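Local coordinates for putative uncharacterized protein (Chaetomium thermophilum, PDB 5IJP) that binds inositol hexakisphosphate through the SPX domain of Vtc4 and probably senses inositol polyphosphates in phosphate homeostasis, at residues S60-E65 and K143-H148. Numbering follows the deposited sequence.
Sequences SKLEAE and KIIKKH. With IHP (inositol hexakisphosphate), chain C.
L62 of helix 52-97 faces I144 and I145 of helix 110-151, and the two backbones come closest at L62 and I145, whose CA atoms are 9.0 Å apart. Both segments are helical throughout, and their meeting is a small, buried, wholly apolar one. L62 reaches over with a forked tip. Its CG lies anti to the backbone N (chi1 -170°), which carries both methyls toward the partner helix. One branch, CD1, meets CG2 of I144 at 3.8 Å, the two side chains running past each other in opposite senses. The other, CD2, rests against the longer arm of I145, 3.8 Å from CG1 and 4.0 Å from CD1; here the side chains cross at about a right angle. I145 leaves its backbone to one side, but with CG1 anti to the carbonyl carbon (chi1 -76°) this arm swings back to L62.

K147, about one turn after I144, takes a different course, to the ligand. Its chain bends near the end and sets NZ 2.8 Å from O41 of inositol hexakisphosphate, with a weak second bond to O43.

In the helical bundle of the SPX domain, F160 of helix 157-165 packs on both L62 and I145, while I144 and K147 lean on L25 and K26 of helix 22-30, which also supplies Y22, K26 and K30 to the ligand.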
loop_
_atom_site.group_PDB
_atom_site.type_symbol
_atom_site.label_atom_id
_atom_site.label_comp_id
_atom_site.label_asym_id
_atom_site.label_seq_id
_atom_site.Cartn_x
_atom_site.Cartn_y
_atom_site.Cartn_z
ATOM N N SER A 60 -17.632 6.696 5.828
ATOM C CA SER A 60 -17.428 5.652 6.839
ATOM C C SER A 60 -16.904 4.357 6.205
ATOM O O SER A 60 -16.007 3.728 6.765
ATOM C CB SER A 60 -18.721 5.383 7.604
ATOM O OG SER A 60 -19.127 6.530 8.332
ATOM N N LYS A 61 -17.442 3.987 5.023
ATOM C CA LYS A 61 -17.035 2.803 4.263
ATOM C C LYS A 61 -15.640 2.993 3.654
ATOM O O LYS A 61 -14.869 2.034 3.591
ATOM C CB LYS A 61 -18.062 2.483 3.168
ATOM N N LEU A 62 -15.323 4.228 3.217
ATOM C CA LEU A 62 -14.035 4.596 2.622
ATOM C C LEU A 62 -12.927 4.637 3.682
ATOM O O LEU A 62 -11.811 4.191 3.407
ATOM C CB LEU A 62 -14.150 5.948 1.892
ATOM C CG LEU A 62 -12.971 6.392 1.018
ATOM C CD1 LEU A 62 -12.912 5.602 -0.284
ATOM C CD2 LEU A 62 -13.065 7.870 0.708
ATOM N N GLU A 63 -13.237 5.172 4.883
ATOM C CA GLU A 63 -12.302 5.264 6.009
ATOM C C GLU A 63 -11.973 3.876 6.555
ATOM O O GLU A 63 -10.820 3.627 6.904
ATOM C CB GLU A 63 -12.849 6.173 7.121
ATOM C CG GLU A 63 -12.731 7.657 6.806
ATOM C CD GLU A 63 -13.370 8.612 7.798
ATOM O OE1 GLU A 63 -14.392 8.244 8.422
ATOM O OE2 GLU A 63 -12.868 9.752 7.919
ATOM N N ALA A 64 -12.975 2.966 6.591
ATOM C CA ALA A 64 -12.826 1.578 7.041
ATOM C C ALA A 64 -11.884 0.812 6.106
ATOM O O ALA A 64 -11.093 -0.013 6.569
ATOM C CB ALA A 64 -14.182 0.893 7.097
ATOM N N GLU A 65 -11.955 1.113 4.794
ATOM C CA GLU A 65 -11.094 0.522 3.773
ATOM C C GLU A 65 -9.692 1.114 3.861
ATOM O O GLU A 65 -8.721 0.398 3.625
ATOM C CB GLU A 65 -11.683 0.720 2.366
ATOM C CG GLU A 65 -12.812 -0.242 2.026
ATOM C CD GLU A 65 -12.443 -1.714 2.012
ATOM O OE1 GLU A 65 -11.528 -2.096 1.248
ATOM O OE2 GLU A 65 -13.084 -2.490 2.757
ATOM N N LYS A 143 -8.627 7.029 -7.506
ATOM C CA LYS A 143 -9.597 6.824 -8.582
ATOM C C LYS A 143 -11.041 6.818 -8.086
ATOM O O LYS A 143 -11.899 7.400 -8.751
ATOM C CB LYS A 143 -9.288 5.536 -9.360
ATOM C CG LYS A 143 -9.001 5.764 -10.837
ATOM C CD LYS A 143 -7.523 5.602 -11.161
ATOM C CE LYS A 143 -7.248 5.759 -12.635
ATOM N NZ LYS A 143 -5.820 5.505 -12.957
ATOM N N ILE A 144 -11.314 6.161 -6.936
ATOM C CA ILE A 144 -12.665 6.067 -6.369
ATOM C C ILE A 144 -13.137 7.422 -5.789
ATOM O O ILE A 144 -14.333 7.714 -5.857
ATOM C CB ILE A 144 -12.818 4.873 -5.374
ATOM C CG1 ILE A 144 -14.282 4.395 -5.269
ATOM C CG2 ILE A 144 -12.208 5.136 -3.995
ATOM C CD1 ILE A 144 -14.678 3.311 -6.269
ATOM N N ILE A 145 -12.204 8.252 -5.258
ATOM C CA ILE A 145 -12.516 9.582 -4.718
ATOM C C ILE A 145 -12.892 10.532 -5.870
ATOM O O ILE A 145 -13.869 11.274 -5.745
ATOM C CB ILE A 145 -11.399 10.117 -3.768
ATOM C CG1 ILE A 145 -11.482 9.405 -2.398
ATOM C CG2 ILE A 145 -11.460 11.647 -3.585
ATOM C CD1 ILE A 145 -10.166 9.285 -1.620
ATOM N N LYS A 146 -12.160 10.459 -7.007
ATOM C CA LYS A 146 -12.450 11.269 -8.194
ATOM C C LYS A 146 -13.753 10.804 -8.861
ATOM O O LYS A 146 -14.464 11.627 -9.440
ATOM C CB LYS A 146 -11.286 11.248 -9.195
ATOM C CG LYS A 146 -11.176 12.546 -9.988
ATOM C CD LYS A 146 -10.531 12.348 -11.347
ATOM C CE LYS A 146 -10.561 13.625 -12.149
ATOM N NZ LYS A 146 -10.193 13.396 -13.569
ATOM N N LYS A 147 -14.068 9.491 -8.754
ATOM C CA LYS A 147 -15.293 8.880 -9.279
ATOM C C LYS A 147 -16.497 9.405 -8.487
ATOM O O LYS A 147 -17.549 9.653 -9.075
ATOM C CB LYS A 147 -15.213 7.346 -9.186
ATOM C CG LYS A 147 -16.259 6.609 -10.023
ATOM C CD LYS A 147 -16.271 5.107 -9.732
ATOM C CE LYS A 147 -15.394 4.297 -10.662
ATOM N NZ LYS A 147 -16.015 4.121 -12.003
ATOM N N HIS A 148 -16.325 9.585 -7.156
ATOM C CA HIS A 148 -17.331 10.117 -6.232
ATOM C C HIS A 148 -17.644 11.577 -6.587
ATOM O O HIS A 148 -18.814 11.943 -6.677
ATOM C CB HIS A 148 -16.837 9.989 -4.774
ATOM C CG HIS A 148 -17.678 10.710 -3.765
ATOM N ND1 HIS A 148 -17.387 12.005 -3.378
ATOM C CD2 HIS A 148 -18.772 10.290 -3.089
ATOM C CE1 HIS A 148 -18.315 12.333 -2.496
ATOM N NE2 HIS A 148 -19.166 11.331 -2.284
HETATM C C1 IHP C . -16.704 2.777 -15.261
HETATM C C2 IHP C . -15.357 2.599 -15.947
HETATM C C3 IHP C . -14.648 1.331 -15.491
HETATM C C4 IHP C . -15.541 0.105 -15.641
HETATM C C5 IHP C . -16.884 0.288 -14.949
HETATM C C6 IHP C . -17.587 1.549 -15.432
HETATM O O11 IHP C . -17.371 3.901 -15.874
HETATM P P1 IHP C . -18.201 5.127 -15.202
HETATM O O21 IHP C . -18.402 6.220 -16.199
HETATM O O31 IHP C . -19.519 4.521 -14.714
HETATM O O41 IHP C . -17.395 5.579 -13.980
HETATM O O12 IHP C . -14.525 3.730 -15.612
HETATM P P2 IHP C . -13.855 4.793 -16.658
HETATM O O22 IHP C . -14.855 5.945 -16.781
HETATM O O32 IHP C . -13.550 4.149 -17.974
HETATM O O42 IHP C . -12.601 5.330 -15.961
HETATM O O13 IHP C . -14.268 1.474 -14.105
HETATM P P3 IHP C . -12.809 1.624 -13.435
HETATM O O23 IHP C . -12.450 0.365 -12.728
HETATM O O33 IHP C . -11.819 1.982 -14.548
HETATM O O43 IHP C . -12.909 2.823 -12.497
HETATM O O14 IHP C . -14.869 -1.024 -15.044
HETATM P P4 IHP C . -13.964 -2.155 -15.842
HETATM O O24 IHP C . -12.801 -2.493 -14.906
HETATM O O34 IHP C . -14.802 -3.346 -16.172
HETATM O O44 IHP C . -13.379 -1.480 -17.091
HETATM O O15 IHP C . -17.715 -0.845 -15.279
HETATM P P5 IHP C . -18.302 -2.041 -14.394
HETATM O O25 IHP C . -18.427 -1.522 -12.955
HETATM O O35 IHP C . -17.238 -3.143 -14.411
HETATM O O45 IHP C . -19.609 -2.496 -14.954
HETATM O O16 IHP C . -18.772 1.738 -14.630
HETATM P P6 IHP C . -20.280 1.214 -14.731
HETATM O O26 IHP C . -20.353 0.268 -15.939
HETATM O O36 IHP C . -21.219 2.369 -14.845
HETATM O O46 IHP C . -20.519 0.384 -13.467
#